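Local coordinates for protein probable TonB-dependent siderophore receptor PiuA (Acinetobacter baumannii, PDB 5FP1) that probably takes part in the first step of iron uptake by binding iron-chelating siderophores at the outer membrane, perhaps including ferric enterobactin with micromolar affinity, at residues P431-D442 against D466-K477; R544-V552 against Y559-V567. One frame throughout, in Å; residues are numbered along the deposited sequence.

Contact 1: P431-D442 against D466-K477. With C8E ((hydroxyethyloxy)tri(ethyloxy)octane), chain E.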
# COMPACT_ATOMS: atom_id res chain seq x y z
N PRO A 431 18.42 -1.72 -32.36
CA PRO A 431 17.15 -2.29 -31.93
C PRO A 431 17.27 -3.41 -30.93
O PRO A 431 16.25 -3.86 -30.37
CB PRO A 431 16.52 -2.80 -33.23
CG PRO A 431 17.18 -2.01 -34.31
CD PRO A 431 18.59 -1.80 -33.83
N LYS A 432 18.49 -3.89 -30.71
CA LYS A 432 18.72 -5.02 -29.82
C LYS A 432 19.38 -4.59 -28.52
O LYS A 432 19.54 -5.41 -27.61
CB LYS A 432 19.65 -6.06 -30.48
CG LYS A 432 19.12 -6.75 -31.73
CD LYS A 432 19.85 -8.08 -31.92
CE LYS A 432 19.12 -9.03 -32.82
NZ LYS A 432 19.36 -8.62 -34.23
N TRP A 433 19.88 -3.36 -28.46
CA TRP A 433 20.63 -2.89 -27.31
C TRP A 433 20.06 -1.59 -26.74
O TRP A 433 20.08 -0.55 -27.41
CB TRP A 433 22.08 -2.67 -27.68
CG TRP A 433 22.84 -3.93 -28.02
CD1 TRP A 433 23.06 -4.46 -29.27
CD2 TRP A 433 23.50 -4.80 -27.10
NE1 TRP A 433 23.81 -5.61 -29.18
CE2 TRP A 433 24.11 -5.83 -27.86
CE3 TRP A 433 23.65 -4.81 -25.71
CZ2 TRP A 433 24.84 -6.86 -27.27
CZ3 TRP A 433 24.38 -5.84 -25.12
CH2 TRP A 433 24.96 -6.85 -25.90
N LEU A 434 19.56 -1.66 -25.50
CA LEU A 434 19.00 -0.46 -24.82
C LEU A 434 19.73 -0.18 -23.52
O LEU A 434 19.85 -1.07 -22.68
CB LEU A 434 17.52 -0.65 -24.50
CG LEU A 434 16.66 -1.28 -25.59
CD1 LEU A 434 15.27 -1.58 -25.05
CD2 LEU A 434 16.59 -0.37 -26.78
N LEU A 435 20.22 1.05 -23.37
CA LEU A 435 20.90 1.49 -22.16
C LEU A 435 19.93 2.37 -21.34
O LEU A 435 19.48 3.41 -21.82
CB LEU A 435 22.11 2.31 -22.52
CG LEU A 435 22.90 2.90 -21.36
CD1 LEU A 435 23.41 1.80 -20.42
CD2 LEU A 435 24.06 3.75 -21.90
N ASP A 436 19.58 1.92 -20.15
CA ASP A 436 18.62 2.64 -19.29
C ASP A 436 19.37 3.42 -18.21
O ASP A 436 20.23 2.84 -17.53
CB ASP A 436 17.67 1.64 -18.63
CG ASP A 436 16.44 2.32 -17.99
OD1 ASP A 436 15.57 2.85 -18.74
OD2 ASP A 436 16.37 2.34 -16.74
N LEU A 437 19.09 4.71 -18.07
CA LEU A 437 19.82 5.54 -17.12
C LEU A 437 18.86 6.41 -16.33
O LEU A 437 17.89 6.92 -16.88
CB LEU A 437 20.81 6.45 -17.83
CG LEU A 437 21.84 5.72 -18.72
CD1 LEU A 437 22.51 6.73 -19.63
CD2 LEU A 437 22.87 4.97 -17.90
N GLY A 438 19.18 6.63 -15.07
CA GLY A 438 18.44 7.60 -14.27
C GLY A 438 19.33 8.15 -13.20
O GLY A 438 20.18 7.44 -12.63
N LEU A 439 19.14 9.44 -12.92
CA LEU A 439 19.92 10.15 -11.93
C LEU A 439 19.01 11.19 -11.27
O LEU A 439 18.35 11.93 -11.97
CB LEU A 439 21.09 10.84 -12.62
CG LEU A 439 22.10 11.59 -11.79
CD1 LEU A 439 22.80 10.68 -10.79
CD2 LEU A 439 23.13 12.21 -12.73
N ARG A 440 19.01 11.26 -9.95
CA ARG A 440 18.12 12.19 -9.26
C ARG A 440 18.82 12.77 -8.06
O ARG A 440 19.52 12.06 -7.33
CB ARG A 440 16.83 11.47 -8.83
CG ARG A 440 15.87 12.34 -8.03
CD ARG A 440 14.46 11.77 -8.00
NE ARG A 440 13.67 12.43 -6.99
CZ ARG A 440 12.37 12.66 -7.09
NH1 ARG A 440 11.68 12.23 -8.12
NH2 ARG A 440 11.76 13.27 -6.08
N TRP A 441 18.59 14.07 -7.83
CA TRP A 441 19.10 14.74 -6.66
C TRP A 441 17.92 15.27 -5.85
O TRP A 441 17.05 15.96 -6.39
CB TRP A 441 20.00 15.92 -7.06
CG TRP A 441 20.38 16.77 -5.87
CD1 TRP A 441 21.38 16.52 -4.97
CD2 TRP A 441 19.73 17.98 -5.43
NE1 TRP A 441 21.41 17.50 -4.00
CE2 TRP A 441 20.41 18.41 -4.26
CE3 TRP A 441 18.64 18.74 -5.90
CZ2 TRP A 441 20.04 19.57 -3.57
CZ3 TRP A 441 18.27 19.88 -5.21
CH2 TRP A 441 18.97 20.29 -4.06
N ASP A 442 17.88 14.90 -4.57
CA ASP A 442 16.81 15.31 -3.66
C ASP A 442 17.38 16.13 -2.52
O ASP A 442 18.44 15.82 -1.96
CB ASP A 442 16.10 14.09 -3.06
CG ASP A 442 15.10 13.47 -4.00
OD1 ASP A 442 13.97 13.97 -4.05
OD2 ASP A 442 15.45 12.51 -4.71
N ASP A 466 20.41 15.66 1.93
CA ASP A 466 20.34 15.75 0.51
C ASP A 466 21.12 14.58 -0.08
O ASP A 466 22.10 14.12 0.49
CB ASP A 466 20.77 17.10 0.01
CG ASP A 466 22.21 17.23 -0.09
OD1 ASP A 466 22.83 17.30 0.99
OD2 ASP A 466 22.72 17.23 -1.23
N PHE A 467 20.62 14.02 -1.16
CA PHE A 467 21.16 12.72 -1.59
C PHE A 467 20.96 12.55 -3.07
O PHE A 467 20.05 13.14 -3.67
CB PHE A 467 20.52 11.57 -0.78
CG PHE A 467 19.02 11.67 -0.65
CD1 PHE A 467 18.44 12.32 0.43
CD2 PHE A 467 18.19 11.06 -1.57
CE1 PHE A 467 17.05 12.37 0.57
CE2 PHE A 467 16.81 11.13 -1.45
CZ PHE A 467 16.24 11.80 -0.39
N VAL A 468 21.83 11.77 -3.68
CA VAL A 468 21.73 11.49 -5.10
C VAL A 468 21.44 10.02 -5.24
O VAL A 468 22.10 9.20 -4.58
CB VAL A 468 23.07 11.82 -5.81
CG1 VAL A 468 23.06 11.36 -7.27
CG2 VAL A 468 23.32 13.32 -5.70
N THR A 469 20.47 9.67 -6.07
CA THR A 469 20.19 8.28 -6.33
C THR A 469 20.21 8.03 -7.83
O THR A 469 20.13 8.97 -8.65
CB THR A 469 18.83 7.85 -5.74
OG1 THR A 469 17.79 8.68 -6.25
CG2 THR A 469 18.87 7.97 -4.25
N TYR A 470 20.35 6.76 -8.20
CA TYR A 470 20.42 6.45 -9.61
C TYR A 470 19.98 5.08 -10.01
O TYR A 470 19.66 4.23 -9.18
CB TYR A 470 21.84 6.74 -10.11
CG TYR A 470 22.92 5.89 -9.47
CD1 TYR A 470 23.52 6.27 -8.27
CD2 TYR A 470 23.37 4.73 -10.09
CE1 TYR A 470 24.52 5.49 -7.69
CE2 TYR A 470 24.38 3.96 -9.53
CZ TYR A 470 24.94 4.33 -8.33
OH TYR A 470 25.95 3.54 -7.78
N GLN A 471 19.93 4.88 -11.32
CA GLN A 471 19.65 3.59 -11.88
C GLN A 471 20.43 3.45 -13.18
O GLN A 471 20.63 4.42 -13.90
CB GLN A 471 18.15 3.40 -12.14
CG GLN A 471 17.55 4.12 -13.31
CD GLN A 471 16.01 4.04 -13.32
OE1 GLN A 471 15.37 4.19 -12.28
NE2 GLN A 471 15.43 3.80 -14.49
N ALA A 472 20.87 2.22 -13.45
CA ALA A 472 21.55 1.90 -14.69
C ALA A 472 21.17 0.49 -15.08
O ALA A 472 21.22 -0.43 -14.25
CB ALA A 472 23.06 1.99 -14.50
N GLY A 473 20.79 0.30 -16.33
CA GLY A 473 20.49 -1.03 -16.80
C GLY A 473 20.82 -1.20 -18.27
O GLY A 473 20.85 -0.23 -19.03
N ILE A 474 21.08 -2.44 -18.66
CA ILE A 474 21.22 -2.79 -20.07
C ILE A 474 20.23 -3.86 -20.42
O ILE A 474 20.13 -4.86 -19.71
CB ILE A 474 22.62 -3.32 -20.36
CG1 ILE A 474 23.65 -2.23 -20.04
CG2 ILE A 474 22.70 -3.77 -21.82
CD1 ILE A 474 25.07 -2.72 -20.03
N THR A 475 19.50 -3.66 -21.51
CA THR A 475 18.57 -4.64 -22.02
C THR A 475 19.10 -5.13 -23.39
O THR A 475 19.43 -4.32 -24.27
CB THR A 475 17.19 -4.04 -22.22
OG1 THR A 475 16.66 -3.60 -20.95
CG2 THR A 475 16.27 -5.09 -22.79
N PHE A 476 19.22 -6.45 -23.54
CA PHE A 476 19.53 -7.07 -24.84
C PHE A 476 18.28 -7.73 -25.34
O PHE A 476 17.62 -8.48 -24.63
CB PHE A 476 20.66 -8.11 -24.74
CG PHE A 476 20.90 -8.82 -26.05
CD1 PHE A 476 21.47 -8.14 -27.12
CD2 PHE A 476 20.47 -10.12 -26.23
CE1 PHE A 476 21.65 -8.76 -28.35
CE2 PHE A 476 20.65 -10.74 -27.45
CZ PHE A 476 21.24 -10.07 -28.50
N LYS A 477 17.91 -7.45 -26.58
CA LYS A 477 16.73 -8.06 -27.15
C LYS A 477 17.09 -9.14 -28.22
O LYS A 477 17.44 -8.80 -29.35
CB LYS A 477 15.84 -6.99 -27.77
CG LYS A 477 15.31 -5.97 -26.76
CD LYS A 477 14.37 -4.93 -27.36
CE LYS A 477 13.10 -5.51 -27.92
NZ LYS A 477 12.39 -6.39 -26.95
C1 C8E E . 20.17 15.46 -12.07
C2 C8E E . 20.90 15.59 -10.75
C3 C8E E . 22.38 15.84 -10.99
C4 C8E E . 23.26 15.24 -9.90
C5 C8E E . 23.69 16.29 -8.88
C6 C8E E . 25.05 15.98 -8.26
C7 C8E E . 25.38 16.96 -7.14
C8 C8E E . 25.95 16.27 -5.90
O9 C8E E . 25.19 16.63 -4.75
C10 C8E E . 25.77 16.17 -3.53
C11 C8E E . 24.74 15.38 -2.72
O12 C8E E . 25.33 14.65 -1.63
C13 C8E E . 26.50 13.89 -1.98
C14 C8E E . 26.23 12.98 -3.18
O15 C8E E . 27.46 12.42 -3.67
C16 C8E E . 28.06 13.21 -4.69
C17 C8E E . 28.12 12.41 -5.98
O18 C8E E . 28.18 13.30 -7.09
C19 C8E E . 27.55 12.73 -8.24
C20 C8E E . 27.72 13.65 -9.44
O21 C8E E . 26.80 13.26 -10.46
O HOH W 1 17.58 -1.02 -20.79
O HOH W 2 17.77 11.17 -5.00
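Two neighbouring strands of the TonB-dependent receptor barrel pair antiparallel here, Trp433-Asp442 against Asp466-Phe476, as one beta hairpin of the wall. Backbone bonds join them in regular alternation from Leu434 with Thr475 to Asp442 with Phe467, without a bulge. Side chains alternate between two quite different faces.

One face is apolar and looks out of the barrel. At one end of it Phe476 CD1 sits over a face of the Trp433 indole, 3.6 Å from CE2; the planes are inclined at 57°, an oblique pair. At the other end Leu439 CD1 meets Val468 CG1 at 3.6 Å, and Val468 CG2 comes in the plane of the Trp441 ring at its edge. Trp441 CG lies anti to the backbone N (chi1 172°), which lays the indole toward the partner strand, where NE1 donates to the anti lone pair of Asp466 OD2 at 3.1 Å. A C8E detergent runs past this corner, its alkyl carbon C2 3.8 Å from Trp441 CB.

The opposite face is mostly polar and turns to the plug. Gln471 NE2 reaches the syn side of Asp436 OD2 at 2.8 Å, a bent bond with 141° at the hydrogen; Asn426 on the next strand holds the other carboxylate oxygen. Arg440 meets Asp442 with NE and NH2, one nitrogen to each oxygen: NE to OD2 at 2.9 Å and NH2 to OD1. Asp442 CB rests over the face of the Phe467 ring. The two-nitrogen hold should fix the rotation of the Asp442 carboxylate and probably favours its ionised form. Lys477 reaches Asp39, near the start of the plug, in a salt bridge.

A greasy outer surface touched by detergent, backed by a largely polar lining against the plug, is the hallmark of a transmembrane hairpin in an outer-membrane beta-barrel.

Contact 2: R544-V552 against Y559-V567; sequences RTEKQNTRV and YANVGESKV
Val552 and Val562 meet across a bulged beta hairpin of the receptor barrel, CG2 to CG2 at 3.6 Å with the two side chains at about a right angle. Val552 CG1 reaches over the backbone of Gly563, 3.8 Å from its CA, a close contact with the bare glycine backbone.

The strands run antiparallel but not evenly. Thr545 pairs with Val567 and Lys547 with Ser565; the register then slips by one residue before Thr550 meets Gly563, and slips again before Val552 meets Ala560. Val562 and Gly563 together face Thr550, a classic beta bulge, and the chain turns corners at Gln548-Asn549 and at Asn561. The bend shows in the bonds: Thr550 N approaches Gly563 O from well above the carbonyl plane, 52° out of it, whereas Val552 N meets Ala560 O nearly head-on at 2.8 Å.

At the other end Lys566 CD lies over one face of the Arg544 guanidinium, 3.8 Å from NE. The two cationic ends come close, and both form salt bridges with Asp568, which probably offsets their like charge. Glu546 and Lys566 touch through their CB atoms at 3.6 Å; with CG set between backbone N and carbonyl carbon (chi1 64°), Glu546 sends its carboxylate out to Gln521 on the neighbouring strand, while water joins OE1 to Ser565 O.

Further out, Lys547 forms a salt bridge with Glu518, which also takes the backbone N-H of Arg551. Tyr90, in the plug, bonds to Ser565 OG, so this face of the hairpin meets the plug directly. Two further waters span the strands: one lies between Thr550 OG1 and Ser565 OG, and the other accepts from Arg551 NH1 at 2.9 Å and donates to Asn561 OD1 at 2.8 Å.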
# COMPACT_ATOMS: atom_id res chain seq x y z
N ARG A 544 19.02 -9.20 -5.68
CA ARG A 544 19.27 -8.87 -4.29
C ARG A 544 18.82 -7.43 -4.06
O ARG A 544 19.33 -6.48 -4.70
CB ARG A 544 20.72 -9.04 -3.90
CG ARG A 544 20.98 -8.57 -2.46
CD ARG A 544 22.40 -8.90 -2.01
NE ARG A 544 22.57 -10.34 -1.97
CZ ARG A 544 23.73 -10.97 -1.95
NH1 ARG A 544 24.86 -10.30 -1.93
NH2 ARG A 544 23.76 -12.28 -1.96
N THR A 545 17.82 -7.29 -3.21
CA THR A 545 17.28 -5.98 -2.78
C THR A 545 17.60 -5.90 -1.30
O THR A 545 17.24 -6.81 -0.53
CB THR A 545 15.77 -5.90 -3.04
OG1 THR A 545 15.53 -5.76 -4.46
CG2 THR A 545 15.12 -4.69 -2.28
N GLU A 546 18.35 -4.87 -0.92
CA GLU A 546 18.91 -4.82 0.40
C GLU A 546 19.01 -3.43 0.93
O GLU A 546 19.14 -2.46 0.17
CB GLU A 546 20.32 -5.44 0.43
CG GLU A 546 21.33 -4.72 -0.42
CD GLU A 546 22.68 -5.43 -0.47
OE1 GLU A 546 23.14 -5.94 0.58
OE2 GLU A 546 23.27 -5.47 -1.57
N LYS A 547 19.02 -3.34 2.25
CA LYS A 547 19.28 -2.08 2.92
C LYS A 547 20.59 -2.22 3.69
O LYS A 547 20.61 -2.66 4.84
CB LYS A 547 18.12 -1.69 3.84
CG LYS A 547 18.26 -0.28 4.38
CD LYS A 547 17.22 0.03 5.44
CE LYS A 547 15.84 0.23 4.87
NZ LYS A 547 14.87 0.48 6.00
N GLN A 548 21.68 -1.89 3.01
CA GLN A 548 23.01 -2.17 3.53
C GLN A 548 23.41 -1.14 4.58
O GLN A 548 24.37 -1.33 5.30
CB GLN A 548 24.03 -2.23 2.38
CG GLN A 548 24.38 -0.91 1.74
CD GLN A 548 23.38 -0.44 0.71
OE1 GLN A 548 22.36 -1.07 0.48
NE2 GLN A 548 23.66 0.69 0.09
N ASN A 549 22.67 -0.04 4.69
CA ASN A 549 22.84 0.88 5.79
C ASN A 549 21.49 1.16 6.40
O ASN A 549 20.73 2.01 5.89
CB ASN A 549 23.49 2.19 5.33
CG ASN A 549 24.98 2.06 5.19
OD1 ASN A 549 25.71 2.04 6.18
ND2 ASN A 549 25.44 1.94 3.96
N THR A 550 21.20 0.43 7.47
CA THR A 550 19.94 0.53 8.18
C THR A 550 20.16 1.27 9.48
O THR A 550 21.17 1.04 10.17
CB THR A 550 19.42 -0.88 8.52
OG1 THR A 550 19.20 -1.62 7.31
CG2 THR A 550 18.12 -0.84 9.32
N ARG A 551 19.22 2.14 9.82
CA ARG A 551 19.30 2.88 11.07
C ARG A 551 18.95 1.94 12.20
O ARG A 551 17.95 1.25 12.14
CB ARG A 551 18.35 4.08 11.06
CG ARG A 551 18.59 5.05 12.22
CD ARG A 551 17.91 6.39 11.95
NE ARG A 551 16.49 6.26 11.80
CZ ARG A 551 15.79 6.39 10.67
NH1 ARG A 551 16.35 6.66 9.50
NH2 ARG A 551 14.49 6.25 10.74
N VAL A 552 19.74 1.91 13.27
CA VAL A 552 19.41 1.06 14.40
C VAL A 552 19.68 1.84 15.69
O VAL A 552 20.37 2.84 15.67
CB VAL A 552 20.21 -0.26 14.40
CG1 VAL A 552 19.89 -1.10 13.16
CG2 VAL A 552 21.69 0.02 14.49
N TYR A 559 21.35 6.51 18.25
CA TYR A 559 21.14 5.78 16.99
C TYR A 559 22.38 5.81 16.13
O TYR A 559 23.22 6.68 16.28
CB TYR A 559 19.99 6.41 16.20
CG TYR A 559 18.66 6.32 16.87
CD1 TYR A 559 18.31 7.21 17.89
CD2 TYR A 559 17.74 5.35 16.50
CE1 TYR A 559 17.09 7.12 18.50
CE2 TYR A 559 16.52 5.26 17.12
CZ TYR A 559 16.20 6.16 18.10
OH TYR A 559 15.00 6.09 18.71
N ALA A 560 22.47 4.88 15.19
CA ALA A 560 23.52 4.86 14.20
C ALA A 560 23.06 4.09 12.96
O ALA A 560 22.14 3.31 13.04
CB ALA A 560 24.77 4.18 14.77
N ASN A 561 23.75 4.27 11.84
CA ASN A 561 23.37 3.66 10.57
C ASN A 561 24.16 2.38 10.24
O ASN A 561 24.58 2.20 9.10
CB ASN A 561 23.66 4.63 9.45
CG ASN A 561 22.44 5.36 8.98
OD1 ASN A 561 21.31 5.07 9.36
ND2 ASN A 561 22.68 6.34 8.11
N VAL A 562 24.28 1.48 11.20
CA VAL A 562 25.18 0.34 11.08
C VAL A 562 24.46 -0.99 10.87
O VAL A 562 25.10 -2.03 10.77
CB VAL A 562 26.07 0.21 12.35
CG1 VAL A 562 27.01 1.39 12.46
CG2 VAL A 562 25.21 0.13 13.60
N GLY A 563 23.13 -0.96 10.79
CA GLY A 563 22.39 -2.19 10.57
C GLY A 563 22.43 -2.63 9.11
O GLY A 563 22.79 -1.85 8.23
N GLU A 564 22.06 -3.87 8.86
CA GLU A 564 22.04 -4.41 7.51
C GLU A 564 21.01 -5.48 7.40
O GLU A 564 20.84 -6.30 8.30
CB GLU A 564 23.40 -5.07 7.14
CG GLU A 564 24.60 -4.19 7.35
CD GLU A 564 25.92 -4.94 7.19
OE1 GLU A 564 25.93 -6.11 6.81
OE2 GLU A 564 26.97 -4.35 7.45
N SER A 565 20.36 -5.54 6.24
CA SER A 565 19.47 -6.62 5.91
C SER A 565 19.47 -6.78 4.41
O SER A 565 19.88 -5.87 3.67
CB SER A 565 18.03 -6.35 6.43
OG SER A 565 17.40 -5.36 5.61
N LYS A 566 19.03 -7.95 3.96
CA LYS A 566 18.97 -8.25 2.54
C LYS A 566 17.94 -9.28 2.21
O LYS A 566 17.58 -10.13 3.03
CB LYS A 566 20.32 -8.72 1.99
CG LYS A 566 20.76 -10.06 2.51
CD LYS A 566 22.02 -10.49 1.74
CE LYS A 566 22.70 -11.68 2.38
NZ LYS A 566 22.16 -12.90 1.75
N VAL A 567 17.45 -9.19 0.97
CA VAL A 567 16.51 -10.14 0.44
C VAL A 567 17.04 -10.64 -0.91
O VAL A 567 17.17 -9.85 -1.86
CB VAL A 567 15.10 -9.51 0.24
CG1 VAL A 567 14.13 -10.52 -0.33
CG2 VAL A 567 14.54 -8.95 1.54
O HOH W 3 22.71 -5.62 3.20
O HOH W 4 17.19 -3.36 7.30
O HOH W 5 19.17 6.78 8.91

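Overall arrangement
Both contacts are hairpins of the same barrel wall, and they follow one another along the chain: contact 1 joins strands 433-450 and 459-476, contact 2 strands 536-555 and 558-575. Between them in the wall come strands 482-493 and 518-531, each paired with its neighbours. The contact centres lie about 23 Å apart and their nearest atoms about 9 Å, so they do not touch and are related through the intervening strands. Contact 1 is an even transmembrane pairing, contact 2 a bulged and cornered one. Each turns polar side chains toward the plug, so the plug meets the wall at both hairpins.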